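Local structure of Low molecular weight phosphotyrosine protein phosphatase (Vibrio cholerae, 6U1P) at residues B[9-14]-B[84-89]; B[15-20]-B[125-130]; B[21-26]-B[37-42]. The protein probably removes phosphate from phosphotyrosine in proteins, within a tyrosine phosphoregulatory system that controls exopolysaccharide biosynthesis and biofilm formation. All blocks are in the same frame, centred on the assembly; numbering follows the deposited sequence.

Overall arrangement
Contacts 1 and 2 carry the predicted active-site residues: contact 1 pairs the strand ending in C12, the predicted nucleophile, with strand 85-88, and contact 2 sets R18 beside D125, the predicted proton donor. Contact 3 packs helix 18-32, which follows the phosphate-binding loop, on strand 37-43. C12 and R18 open and close this CX5R loop, their side chains about 4 Å apart at nearest atoms. A glycerol, probably from the crystallisation liquor, lies about 3 Å from each. The C12 side chain is about 7 Å from that of D125. The centre of contact 1 lies about 13 Å from that of contact 2 and 9 Å from that of contact 3. N15 ND2 lies 2.9 Å from S41 OG, tying contacts 2 and 3.

Contact 1 of 3, residues B[9-14]-B[84-89]; sequences LVVCTG and DFIYAM
M89 turns its CG beside its own backbone N (chi1 -71°) and folds the chain again at the next bond, which lays CG against CB of C12 at 3.6 Å and carries the terminal CE back toward CB of V10, 4.3 Å away. V11 places CG2 beside its own backbone N, opposite the carbonyl carbon, and this methyl runs alongside CG2 of I86, with both side chains pointing the same way and the two carbons 4.1 Å apart. On that same face of the sheet CB of L9 meets CG1 of I86 at 3.9 Å. V10 and Y87 project from the other face.

The backbones run parallel. L9 sits between neighbours of the opposite strand, its N donating to F85 O at 2.9 Å and its O accepting from Y87 N at 2.8 Å. V11 repeats the pattern two residues on: its N bonds to Y87 O at 2.9 Å, and its O takes a longer bond from M89 N at 3.2 Å. The pairing thus runs up to the residue just before C12, the predicted nucleophile, where the strand gives way to the phosphate-binding loop.

Strand 37-43 pairs with the other edge of strand 6-12, which is therefore internal to the sheet. Helix 91-100 covers V11, I86 and A88, while M89 packs on R18 and A22 of helix 18-32, and Y87 reaches L148 and W152 of the second subunit.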
ATOM      1  N   LEU B   9     -16.083 -16.550  12.648  1.00 56.93           N
ATOM      2  CA  LEU B   9     -15.889 -15.826  11.403  1.00 55.46           C
ATOM      3  C   LEU B   9     -15.390 -14.414  11.709  1.00 56.23           C
ATOM      4  O   LEU B   9     -15.875 -13.771  12.645  1.00 59.03           O
ATOM      5  CB  LEU B   9     -17.192 -15.802  10.616  1.00 55.78           C
ATOM      6  CG  LEU B   9     -17.206 -14.937   9.365  1.00 54.00           C
ATOM      7  CD1 LEU B   9     -16.278 -15.505   8.313  1.00 49.81           C
ATOM      8  CD2 LEU B   9     -18.649 -14.820   8.861  1.00 59.04           C
ATOM      9  N   VAL B  10     -14.404 -13.940  10.940  1.00 57.56           N
ATOM     10  CA  VAL B  10     -13.858 -12.587  11.071  1.00 57.81           C
ATOM     11  C   VAL B  10     -14.083 -11.836   9.759  1.00 56.99           C
ATOM     12  O   VAL B  10     -13.879 -12.387   8.671  1.00 52.76           O
ATOM     13  CB  VAL B  10     -12.349 -12.587  11.434  1.00 55.81           C
ATOM     14  CG1 VAL B  10     -12.117 -13.017  12.866  1.00 51.31           C
ATOM     15  CG2 VAL B  10     -11.580 -13.520  10.530  1.00 63.96           C
ATOM     16  N   VAL B  11     -14.487 -10.570   9.859  1.00 56.61           N
ATOM     17  CA  VAL B  11     -15.015  -9.834   8.718  1.00 56.97           C
ATOM     18  C   VAL B  11     -14.427  -8.436   8.692  1.00 60.61           C
ATOM     19  O   VAL B  11     -14.469  -7.714   9.696  1.00 65.34           O
ATOM     20  CB  VAL B  11     -16.553  -9.740   8.776  1.00 62.66           C
ATOM     21  CG1 VAL B  11     -17.087  -8.842   7.652  1.00 55.98           C
ATOM     22  CG2 VAL B  11     -17.186 -11.114   8.729  1.00 56.15           C
ATOM     23  N   CYS B  12     -13.865  -8.059   7.551  1.00 56.32           N
ATOM     24  CA  CYS B  12     -13.538  -6.664   7.283  1.00 58.53           C
ATOM     25  C   CYS B  12     -14.269  -6.226   6.012  1.00 58.92           C
ATOM     26  O   CYS B  12     -15.208  -6.913   5.621  1.00 60.54           O
ATOM     27  CB  CYS B  12     -12.021  -6.500   7.298  1.00 56.58           C
ATOM     28  SG  CYS B  12     -11.119  -7.381   5.963  1.00 51.83           S
ATOM     29  N   THR B  13     -13.911  -5.105   5.374  1.00 58.06           N
ATOM     30  CA  THR B  13     -14.683  -4.660   4.211  1.00 59.89           C
ATOM     31  C   THR B  13     -14.485  -5.561   2.984  1.00 56.19           C
ATOM     32  O   THR B  13     -15.468  -6.018   2.396  1.00 61.28           O
ATOM     33  CB  THR B  13     -14.342  -3.202   3.863  1.00 67.24           C
ATOM     34  OG1 THR B  13     -14.330  -2.405   5.057  1.00 68.83           O
ATOM     35  CG2 THR B  13     -15.395  -2.618   2.931  1.00 64.80           C
ATOM     36  N   GLY B  14     -13.239  -5.795   2.549  1.00 53.48           N
ATOM     37  CA  GLY B  14     -12.987  -6.522   1.307  1.00 52.04           C
ATOM     38  C   GLY B  14     -12.416  -7.929   1.439  1.00 55.05           C
ATOM     39  O   GLY B  14     -12.151  -8.592   0.435  1.00 52.31           O
ATOM     40  N   ASP B  84     -20.569 -19.561  15.203  1.00 83.51           N
ATOM     41  CA  ASP B  84     -20.927 -19.303  16.593  1.00 83.19           C
ATOM     42  C   ASP B  84     -20.672 -17.854  16.992  1.00 85.08           C
ATOM     43  O   ASP B  84     -21.534 -17.236  17.628  1.00 85.72           O
ATOM     44  CB  ASP B  84     -20.165 -20.260  17.492  1.00 81.72           C
ATOM     45  CG  ASP B  84     -20.304 -21.689  17.037  1.00 88.12           C
ATOM     46  OD1 ASP B  84     -19.273 -22.385  16.993  1.00 88.02           O
ATOM     47  OD2 ASP B  84     -21.447 -22.120  16.732  1.00 95.28           O
ATOM     48  N   PHE B  85     -19.517 -17.281  16.620  1.00 77.59           N
ATOM     49  CA  PHE B  85     -19.325 -15.846  16.790  1.00 75.84           C
ATOM     50  C   PHE B  85     -18.652 -15.252  15.569  1.00 72.08           C
ATOM     51  O   PHE B  85     -17.878 -15.907  14.866  1.00 75.91           O
ATOM     52  CB  PHE B  85     -18.494 -15.449  18.019  1.00 82.62           C
ATOM     53  CG  PHE B  85     -18.655 -16.355  19.197  1.00 86.83           C
ATOM     54  CD1 PHE B  85     -19.862 -16.425  19.872  1.00 89.09           C
ATOM     55  CD2 PHE B  85     -17.586 -17.094  19.663  1.00 85.06           C
ATOM     56  CE1 PHE B  85     -20.011 -17.253  20.968  1.00 91.59           C
ATOM     57  CE2 PHE B  85     -17.725 -17.914  20.762  1.00 87.73           C
ATOM     58  CZ  PHE B  85     -18.941 -17.994  21.419  1.00 89.54           C
ATOM     59  N   ILE B  86     -18.937 -13.977  15.356  1.00 69.07           N
ATOM     60  CA  ILE B  86     -18.566 -13.259  14.152  1.00 67.90           C
ATOM     61  C   ILE B  86     -18.021 -11.910  14.591  1.00 70.76           C
ATOM     62  O   ILE B  86     -18.715 -11.161  15.288  1.00 72.98           O
ATOM     63  CB  ILE B  86     -19.763 -13.096  13.202  1.00 68.42           C
ATOM     64  CG1 ILE B  86     -20.233 -14.480  12.731  1.00 64.54           C
ATOM     65  CG2 ILE B  86     -19.396 -12.183  12.033  1.00 62.77           C
ATOM     66  CD1 ILE B  86     -21.721 -14.590  12.531  1.00 67.32           C
ATOM     67  N   TYR B  87     -16.767 -11.620  14.230  1.00 60.83           N
ATOM     68  CA  TYR B  87     -16.073 -10.425  14.699  1.00 60.97           C
ATOM     69  C   TYR B  87     -15.828  -9.439  13.559  1.00 63.44           C
ATOM     70  O   TYR B  87     -15.303  -9.812  12.499  1.00 62.35           O
ATOM     71  CB  TYR B  87     -14.743 -10.793  15.367  1.00 59.62           C
ATOM     72  CG  TYR B  87     -14.893 -11.659  16.595  1.00 65.25           C
ATOM     73  CD1 TYR B  87     -14.885 -13.049  16.494  1.00 64.67           C
ATOM     74  CD2 TYR B  87     -15.046 -11.089  17.862  1.00 69.64           C
ATOM     75  CE1 TYR B  87     -15.025 -13.847  17.622  1.00 67.33           C
ATOM     76  CE2 TYR B  87     -15.177 -11.875  18.991  1.00 65.40           C
ATOM     77  CZ  TYR B  87     -15.167 -13.250  18.863  1.00 68.50           C
ATOM     78  OH  TYR B  87     -15.311 -14.039  19.972  1.00 70.84           O
ATOM     79  N   ALA B  88     -16.167  -8.177  13.816  1.00 63.06           N
ATOM     80  CA  ALA B  88     -15.995  -7.064  12.897  1.00 66.96           C
ATOM     81  C   ALA B  88     -14.748  -6.261  13.247  1.00 66.20           C
ATOM     82  O   ALA B  88     -14.478  -6.015  14.427  1.00 67.69           O
ATOM     83  CB  ALA B  88     -17.227  -6.152  12.944  1.00 69.81           C
ATOM     84  N   MET B  89     -13.997  -5.846  12.207  1.00 61.59           N
ATOM     85  CA  MET B  89     -12.739  -5.118  12.383  1.00 57.78           C
ATOM     86  C   MET B  89     -12.938  -3.657  12.771  1.00 61.31           C
ATOM     87  O   MET B  89     -12.113  -3.087  13.498  1.00 61.02           O
ATOM     88  CB  MET B  89     -11.907  -5.194  11.099  1.00 57.42           C
ATOM     89  CG  MET B  89     -11.327  -6.557  10.839  1.00 62.06           C
ATOM     90  SD  MET B  89     -10.122  -7.072  12.083  1.00 67.81           S
ATOM     91  CE  MET B  89     -10.725  -8.724  12.392  1.00 68.81           C
TER

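Contact 2 of 3, residues B[15-20]-B[125-130]; sequences NLCRSP and DPYRRS
R18 spreads one face of its guanidinium beneath the backbone of D125, whose CA stands 3.7 Å above the plane and over its centre. NH1 is 3.6 Å from D125 N, which also lies over the face, and NH2 comes within 3.8 Å of D125 CB. The carboxylate plane is only 10° from that of the guanidinium, but the side chains cross at about a right angle and D125 OD2 sits well out of the guanidinium plane, 4.3 Å from NH2, so the attraction is of charges alone. Nearer the backbone, CG of R18 touches the ring of P126 at CD, 4.0 Å away, and SG of C17 lies 4.4 Å from CD2 of Y127.

Around this shell other residues hold the groups in place. A bend at chi3 (-65°) turns the R18 guanidinium under D125, where a salt bridge to D90 and a hydrogen bond to V123 O hold its NH1. D125 caps helix 126-152: its OD2 accepts from Y127 N at 3.0 Å, the donor approaching from above the carboxylate plane. From the second subunit, F134 packs on both C17 and P126.

NH2 of R18 hydrogen-bonds to a glycerol, probably from the crystallisation liquor, whose position would be consistent with a phosphate site. The guanidinium face lies under the D125 backbone and no N-H of R18 points at D125 OD2, consistent with separate roles for the two: phosphate binding by the arginine of the CX5R loop, and proton donation by the aspartate.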
ATOM      1  N   ASN B  15     -12.207  -8.386   2.677  1.00 48.56           N
ATOM      2  CA  ASN B  15     -11.552  -9.656   2.971  1.00 48.24           C
ATOM      3  C   ASN B  15     -10.162  -9.706   2.350  1.00 49.63           C
ATOM      4  O   ASN B  15      -9.698 -10.771   1.943  1.00 45.84           O
ATOM      5  CB  ASN B  15     -12.403 -10.841   2.490  1.00 50.26           C
ATOM      6  CG  ASN B  15     -12.005 -12.178   3.126  1.00 53.90           C
ATOM      7  OD1 ASN B  15     -12.000 -13.213   2.453  1.00 56.65           O
ATOM      8  ND2 ASN B  15     -11.718 -12.170   4.432  1.00 55.48           N
ATOM      9  N   LEU B  16      -9.488  -8.558   2.247  1.00 46.42           N
ATOM     10  CA  LEU B  16      -8.181  -8.506   1.607  1.00 51.76           C
ATOM     11  C   LEU B  16      -7.010  -8.371   2.573  1.00 53.97           C
ATOM     12  O   LEU B  16      -5.906  -8.819   2.243  1.00 47.58           O
ATOM     13  CB  LEU B  16      -8.114  -7.338   0.607  1.00 55.64           C
ATOM     14  CG  LEU B  16      -9.140  -7.349  -0.536  1.00 63.27           C
ATOM     15  CD1 LEU B  16      -8.923  -6.201  -1.552  1.00 59.62           C
ATOM     16  CD2 LEU B  16      -9.117  -8.711  -1.232  1.00 56.76           C
ATOM     17  N   CYS B  17      -7.203  -7.738   3.734  1.00 50.77           N
ATOM     18  CA  CYS B  17      -6.081  -7.430   4.612  1.00 53.52           C
ATOM     19  C   CYS B  17      -6.367  -7.858   6.054  1.00 56.05           C
ATOM     20  O   CYS B  17      -5.839  -8.880   6.527  1.00 47.36           O
ATOM     21  CB  CYS B  17      -5.754  -5.928   4.554  1.00 61.61           C
ATOM     22  SG  CYS B  17      -5.293  -5.285   2.875  1.00 76.22           S
ATOM     23  N   ARG B  18      -7.208  -7.069   6.737  1.00 41.85           N
ATOM     24  CA  ARG B  18      -7.450  -7.216   8.167  1.00 49.58           C
ATOM     25  C   ARG B  18      -8.038  -8.585   8.517  1.00 49.77           C
ATOM     26  O   ARG B  18      -7.487  -9.309   9.357  1.00 53.04           O
ATOM     27  CB  ARG B  18      -8.371  -6.086   8.649  1.00 49.35           C
ATOM     28  CG  ARG B  18      -7.664  -4.737   8.812  1.00 46.97           C
ATOM     29  CD  ARG B  18      -8.636  -3.618   9.207  1.00 40.44           C
ATOM     30  NE  ARG B  18      -9.599  -3.374   8.144  1.00 48.71           N
ATOM     31  CZ  ARG B  18     -10.629  -2.541   8.225  1.00 56.11           C
ATOM     32  NH1 ARG B  18     -10.841  -1.838   9.341  1.00 57.95           N
ATOM     33  NH2 ARG B  18     -11.436  -2.408   7.177  1.00 50.58           N
ATOM     34  N   SER B  19      -9.183  -8.943   7.920  1.00 40.28           N
ATOM     35  CA  SER B  19      -9.801 -10.193   8.369  1.00 47.87           C
ATOM     36  C   SER B  19      -8.948 -11.414   7.988  1.00 48.26           C
ATOM     37  O   SER B  19      -8.842 -12.339   8.805  1.00 49.82           O
ATOM     38  CB  SER B  19     -11.260 -10.325   7.885  1.00 43.21           C
ATOM     39  OG  SER B  19     -11.422 -10.223   6.477  1.00 43.89           O
ATOM     40  N   PRO B  20      -8.306 -11.468   6.804  1.00 40.77           N
ATOM     41  CA  PRO B  20      -7.410 -12.617   6.540  1.00 41.37           C
ATOM     42  C   PRO B  20      -6.235 -12.671   7.497  1.00 42.34           C
ATOM     43  O   PRO B  20      -5.817 -13.765   7.915  1.00 42.37           O
ATOM     44  CB  PRO B  20      -6.930 -12.385   5.098  1.00 36.50           C
ATOM     45  CG  PRO B  20      -7.838 -11.399   4.523  1.00 46.16           C
ATOM     46  CD  PRO B  20      -8.356 -10.559   5.641  1.00 41.07           C
ATOM     47  N   ASP B 125      -8.305   0.632   8.698  1.00 59.51           N
ATOM     48  CA  ASP B 125      -8.082   0.071   7.366  1.00 61.24           C
ATOM     49  C   ASP B 125      -6.731   0.489   6.792  1.00 60.31           C
ATOM     50  O   ASP B 125      -6.497   1.690   6.594  1.00 66.30           O
ATOM     51  CB  ASP B 125      -9.218   0.543   6.458  1.00 61.27           C
ATOM     52  CG  ASP B 125      -9.078   0.044   5.041  1.00 61.71           C
ATOM     53  OD1 ASP B 125      -9.857   0.491   4.185  1.00 64.48           O
ATOM     54  OD2 ASP B 125      -8.207  -0.809   4.780  1.00 65.66           O
ATOM     55  N   PRO B 126      -5.781  -0.418   6.558  1.00 73.96           N
ATOM     56  CA  PRO B 126      -4.459  -0.024   6.105  1.00 63.42           C
ATOM     57  C   PRO B 126      -4.526   0.547   4.693  1.00 67.18           C
ATOM     58  O   PRO B 126      -3.784   1.390   4.376  1.00 66.77           O
ATOM     59  CB  PRO B 126      -3.696  -1.339   6.063  1.00 68.10           C
ATOM     60  CG  PRO B 126      -4.519  -2.277   6.871  1.00 75.95           C
ATOM     61  CD  PRO B 126      -5.942  -1.838   6.647  1.00 76.43           C
ATOM     62  N   TYR B 127      -5.486   0.079   3.926  1.00 70.68           N
ATOM     63  CA  TYR B 127      -5.681   0.500   2.529  1.00 69.00           C
ATOM     64  C   TYR B 127      -6.059   1.981   2.450  1.00 70.70           C
ATOM     65  O   TYR B 127      -5.594   2.642   1.561  1.00 64.67           O
ATOM     66  CB  TYR B 127      -6.718  -0.421   1.911  1.00 30.00           C
ATOM     67  CG  TYR B 127      -6.510  -0.760   0.467  1.00 30.00           C
ATOM     68  CD1 TYR B 127      -7.071   0.020  -0.527  1.00 30.00           C
ATOM     69  CD2 TYR B 127      -5.786  -1.876   0.096  1.00 30.00           C
ATOM     70  CE1 TYR B 127      -6.904  -0.281  -1.868  1.00 30.00           C
ATOM     71  CE2 TYR B 127      -5.615  -2.198  -1.241  1.00 30.00           C
ATOM     72  CZ  TYR B 127      -6.175  -1.400  -2.224  1.00 30.00           C
ATOM     73  OH  TYR B 127      -6.016  -1.709  -3.543  1.00 30.00           O
ATOM     74  N   ARG B 128      -6.925   2.475   3.323  1.00 76.10           N
ATOM     75  CA  ARG B 128      -7.263   3.915   3.297  1.00 75.21           C
ATOM     76  C   ARG B 128      -6.010   4.682   3.718  1.00 66.91           C
ATOM     77  O   ARG B 128      -5.712   5.677   3.114  1.00 58.56           O
ATOM     78  CB  ARG B 128      -8.467   4.203   4.196  1.00 89.64           C
ATOM     79  CG  ARG B 128      -8.485   5.592   4.827  1.00105.03           C
ATOM     80  CD  ARG B 128      -9.821   6.087   5.370  1.00114.26           C
ATOM     81  NE  ARG B 128      -9.847   7.449   5.913  1.00123.57           N
ATOM     82  CZ  ARG B 128      -9.292   7.836   7.065  1.00130.06           C
ATOM     83  NH1 ARG B 128      -8.747   6.946   7.872  1.00130.56           N
ATOM     84  NH2 ARG B 128      -9.284   9.108   7.417  1.00133.99           N
ATOM     85  N   ARG B 129      -5.334   4.227   4.759  1.00 63.52           N
ATOM     86  CA  ARG B 129      -4.084   4.892   5.126  1.00 67.06           C
ATOM     87  C   ARG B 129      -3.115   4.911   3.938  1.00 62.70           C
ATOM     88  O   ARG B 129      -2.429   5.917   3.680  1.00 49.12           O
ATOM     89  CB  ARG B 129      -3.470   4.162   6.308  1.00 73.40           C
ATOM     90  CG  ARG B 129      -2.430   4.944   7.081  1.00 79.57           C
ATOM     91  CD  ARG B 129      -3.014   6.215   7.659  1.00 90.67           C
ATOM     92  NE  ARG B 129      -2.020   7.018   8.371  1.00 93.55           N
ATOM     93  CZ  ARG B 129      -1.391   8.068   7.846  1.00 91.66           C
ATOM     94  NH1 ARG B 129      -1.644   8.437   6.595  1.00 86.08           N
ATOM     95  NH2 ARG B 129      -0.506   8.750   8.569  1.00 90.81           N
ATOM     96  N   SER B 130      -3.001   3.778   3.238  1.00 65.98           N
ATOM     97  CA  SER B 130      -2.124   3.737   2.076  1.00 63.85           C
ATOM     98  C   SER B 130      -2.484   4.830   1.090  1.00 62.28           C
ATOM     99  O   SER B 130      -1.620   5.611   0.679  1.00 50.75           O
ATOM    100  CB  SER B 130      -2.179   2.359   1.417  1.00 66.29           C
ATOM    101  OG  SER B 130      -1.016   2.181   0.609  1.00 73.41           O
TER

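Contact 3 of 3, residues B[21-26]-B[37-42]; sequences MAEIIL and IQVRSA
S41 OG donates a short hydrogen bond of 2.7 Å to E23 OE1, meeting the oxygen nearly along its C-O axis. Water 1 reaches the same oxygen: it appears to donate to E23 OE1 at 2.7 Å and accepts from S41 N at 2.9 Å, so the glutamate probably meets the serine residue both directly and through solvent. S41 OG occupies the position between its backbone N and carbonyl carbon (chi1 66°), which directs it to the helix. The other carboxylate oxygen, OE2, forms a salt bridge with R27 and accepts from N70 ND2; with both oxygens engaged, rotation of this buried carboxylate should be restricted.

E23 gets this far because CG lies opposite the backbone N (chi1 174°) and the chain runs straight beyond it, carrying CD over the strand backbone to within 3.8 Å of R40 CA. Hydrocarbon contacts lie alongside. V39 sets CG2 4.1 Å from E23 CA and equally far from CD1 of L26, the L26 and V39 side chains crossing at about a right angle; V10 of the next strand also touches L26.

Helix and strand run nearly antiparallel, their short axes 169° apart and 7.5 Å distant at closest approach. They are the second and third elements of the unit formed by strand 6-12, helix 18-32 and strand 37-43, a beta-alpha-beta crossover that contains the phosphate-binding loop, between its first strand and its helix, as in low molecular weight phosphotyrosine phosphatases.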
ATOM      1  N   MET B  21      -5.703 -11.509   7.883  1.00 38.36           N
ATOM      2  CA  MET B  21      -4.667 -11.490   8.913  1.00 40.74           C
ATOM      3  C   MET B  21      -5.159 -12.109  10.220  1.00 43.52           C
ATOM      4  O   MET B  21      -4.462 -12.921  10.835  1.00 43.38           O
ATOM      5  CB  MET B  21      -4.195 -10.060   9.141  1.00 40.08           C
ATOM      6  CG  MET B  21      -3.208  -9.596   8.058  1.00 42.30           C
ATOM      7  SD  MET B  21      -2.564  -7.945   8.403  1.00 54.03           S
ATOM      8  CE  MET B  21      -3.518  -6.953   7.283  1.00 56.37           C
ATOM      9  N   ALA B  22      -6.369 -11.739  10.653  1.00 40.84           N
ATOM     10  CA  ALA B  22      -6.903 -12.287  11.895  1.00 45.45           C
ATOM     11  C   ALA B  22      -7.119 -13.790  11.792  1.00 43.93           C
ATOM     12  O   ALA B  22      -6.850 -14.527  12.745  1.00 40.67           O
ATOM     13  CB  ALA B  22      -8.212 -11.574  12.262  1.00 40.96           C
ATOM     14  N   GLU B  23      -7.611 -14.261  10.645  1.00 40.49           N
ATOM     15  CA  GLU B  23      -7.839 -15.697  10.460  1.00 46.69           C
ATOM     16  C   GLU B  23      -6.548 -16.479  10.647  1.00 45.02           C
ATOM     17  O   GLU B  23      -6.497 -17.453  11.407  1.00 47.46           O
ATOM     18  CB  GLU B  23      -8.402 -15.966   9.057  1.00 49.82           C
ATOM     19  CG  GLU B  23      -8.539 -17.463   8.721  1.00 52.45           C
ATOM     20  CD  GLU B  23      -9.079 -17.734   7.313  1.00 51.58           C
ATOM     21  OE1 GLU B  23      -9.379 -16.767   6.585  1.00 46.17           O
ATOM     22  OE2 GLU B  23      -9.203 -18.922   6.934  1.00 50.67           O
ATOM     23  N   ILE B  24      -5.481 -16.030   9.985  1.00 43.90           N
ATOM     24  CA  ILE B  24      -4.211 -16.735  10.046  1.00 39.49           C
ATOM     25  C   ILE B  24      -3.658 -16.703  11.454  1.00 45.87           C
ATOM     26  O   ILE B  24      -3.182 -17.723  11.977  1.00 41.61           O
ATOM     27  CB  ILE B  24      -3.241 -16.103   9.037  1.00 38.39           C
ATOM     28  CG1 ILE B  24      -3.675 -16.464   7.616  1.00 49.42           C
ATOM     29  CG2 ILE B  24      -1.803 -16.538   9.302  1.00 38.87           C
ATOM     30  CD1 ILE B  24      -3.371 -15.353   6.607  1.00 49.74           C
ATOM     31  N   ILE B  25      -3.744 -15.541  12.106  1.00 47.95           N
ATOM     32  CA  ILE B  25      -3.212 -15.405  13.459  1.00 40.89           C
ATOM     33  C   ILE B  25      -4.044 -16.210  14.452  1.00 42.65           C
ATOM     34  O   ILE B  25      -3.493 -16.932  15.291  1.00 50.05           O
ATOM     35  CB  ILE B  25      -3.109 -13.920  13.847  1.00 43.80           C
ATOM     36  CG1 ILE B  25      -2.087 -13.228  12.919  1.00 43.65           C
ATOM     37  CG2 ILE B  25      -2.701 -13.782  15.318  1.00 45.22           C
ATOM     38  CD1 ILE B  25      -1.985 -11.719  13.064  1.00 45.00           C
ATOM     39  N   LEU B  26      -5.377 -16.125  14.355  1.00 42.81           N
ATOM     40  CA  LEU B  26      -6.227 -16.923  15.233  1.00 59.02           C
ATOM     41  C   LEU B  26      -5.954 -18.409  15.051  1.00 56.55           C
ATOM     42  O   LEU B  26      -5.739 -19.134  16.028  1.00 62.14           O
ATOM     43  CB  LEU B  26      -7.706 -16.623  14.972  1.00 55.26           C
ATOM     44  CG  LEU B  26      -8.170 -15.343  15.649  1.00 56.87           C
ATOM     45  CD1 LEU B  26      -9.553 -14.947  15.165  1.00 54.20           C
ATOM     46  CD2 LEU B  26      -8.165 -15.525  17.160  1.00 54.85           C
ATOM     47  N   ILE B  37     -11.503 -25.166  17.739  1.00 70.43           N
ATOM     48  CA  ILE B  37     -12.206 -24.025  17.168  1.00 69.49           C
ATOM     49  C   ILE B  37     -11.693 -23.822  15.750  1.00 63.71           C
ATOM     50  O   ILE B  37     -10.479 -23.735  15.539  1.00 59.11           O
ATOM     51  CB  ILE B  37     -11.981 -22.741  17.989  1.00 69.28           C
ATOM     52  CG1 ILE B  37     -12.434 -22.918  19.444  1.00 73.32           C
ATOM     53  CG2 ILE B  37     -12.689 -21.565  17.322  1.00 74.88           C
ATOM     54  CD1 ILE B  37     -11.871 -21.869  20.399  1.00 67.06           C
ATOM     55  N   GLN B  38     -12.603 -23.710  14.788  1.00 62.94           N
ATOM     56  CA  GLN B  38     -12.175 -23.359  13.444  1.00 62.86           C
ATOM     57  C   GLN B  38     -12.568 -21.918  13.140  1.00 62.30           C
ATOM     58  O   GLN B  38     -13.484 -21.347  13.747  1.00 62.05           O
ATOM     59  CB  GLN B  38     -12.710 -24.328  12.383  1.00 67.96           C
ATOM     60  CG  GLN B  38     -14.199 -24.558  12.367  1.00 86.06           C
ATOM     61  CD  GLN B  38     -14.619 -25.385  11.157  1.00 97.41           C
ATOM     62  OE1 GLN B  38     -13.789 -26.052  10.532  1.00105.35           O
ATOM     63  NE2 GLN B  38     -15.911 -25.346  10.821  1.00 96.62           N
ATOM     64  N   VAL B  39     -11.822 -21.318  12.218  1.00 50.92           N
ATOM     65  CA  VAL B  39     -11.948 -19.898  11.944  1.00 59.01           C
ATOM     66  C   VAL B  39     -11.902 -19.677  10.440  1.00 53.89           C
ATOM     67  O   VAL B  39     -11.131 -20.323   9.730  1.00 53.61           O
ATOM     68  CB  VAL B  39     -10.846 -19.107  12.694  1.00 57.53           C
ATOM     69  CG1 VAL B  39      -9.466 -19.665  12.387  1.00 58.37           C
ATOM     70  CG2 VAL B  39     -10.917 -17.608  12.365  1.00 51.41           C
ATOM     71  N   ARG B  40     -12.736 -18.763   9.955  1.00 54.66           N
ATOM     72  CA  ARG B  40     -12.670 -18.266   8.586  1.00 51.75           C
ATOM     73  C   ARG B  40     -12.824 -16.752   8.613  1.00 46.51           C
ATOM     74  O   ARG B  40     -13.041 -16.134   9.665  1.00 46.63           O
ATOM     75  CB  ARG B  40     -13.752 -18.831   7.652  1.00 57.24           C
ATOM     76  CG  ARG B  40     -13.874 -20.321   7.628  1.00 72.01           C
ATOM     77  CD  ARG B  40     -12.590 -20.987   7.175  1.00 84.36           C
ATOM     78  NE  ARG B  40     -12.181 -21.919   8.219  1.00 99.11           N
ATOM     79  CZ  ARG B  40     -11.324 -22.925   8.070  1.00104.75           C
ATOM     80  NH1 ARG B  40     -10.729 -23.152   6.908  1.00101.53           N
ATOM     81  NH2 ARG B  40     -11.058 -23.697   9.112  1.00107.97           N
ATOM     82  N   SER B  41     -12.722 -16.164   7.431  1.00 42.63           N
ATOM     83  CA  SER B  41     -12.819 -14.731   7.254  1.00 45.67           C
ATOM     84  C   SER B  41     -13.642 -14.445   6.004  1.00 46.19           C
ATOM     85  O   SER B  41     -13.802 -15.299   5.127  1.00 48.80           O
ATOM     86  CB  SER B  41     -11.436 -14.078   7.143  1.00 41.90           C
ATOM     87  OG  SER B  41     -10.793 -14.493   5.963  1.00 44.72           O
ATOM     88  N   ALA B  42     -14.167 -13.224   5.936  1.00 47.33           N
ATOM     89  CA  ALA B  42     -15.017 -12.810   4.825  1.00 49.85           C
ATOM     90  C   ALA B  42     -15.091 -11.289   4.811  1.00 52.58           C
ATOM     91  O   ALA B  42     -14.780 -10.624   5.806  1.00 49.57           O
ATOM     92  CB  ALA B  42     -16.422 -13.426   4.924  1.00 46.53           C
TER
HETATM   93  O   HOH W   1     -11.594 -17.623   5.224  1.00 46.31           O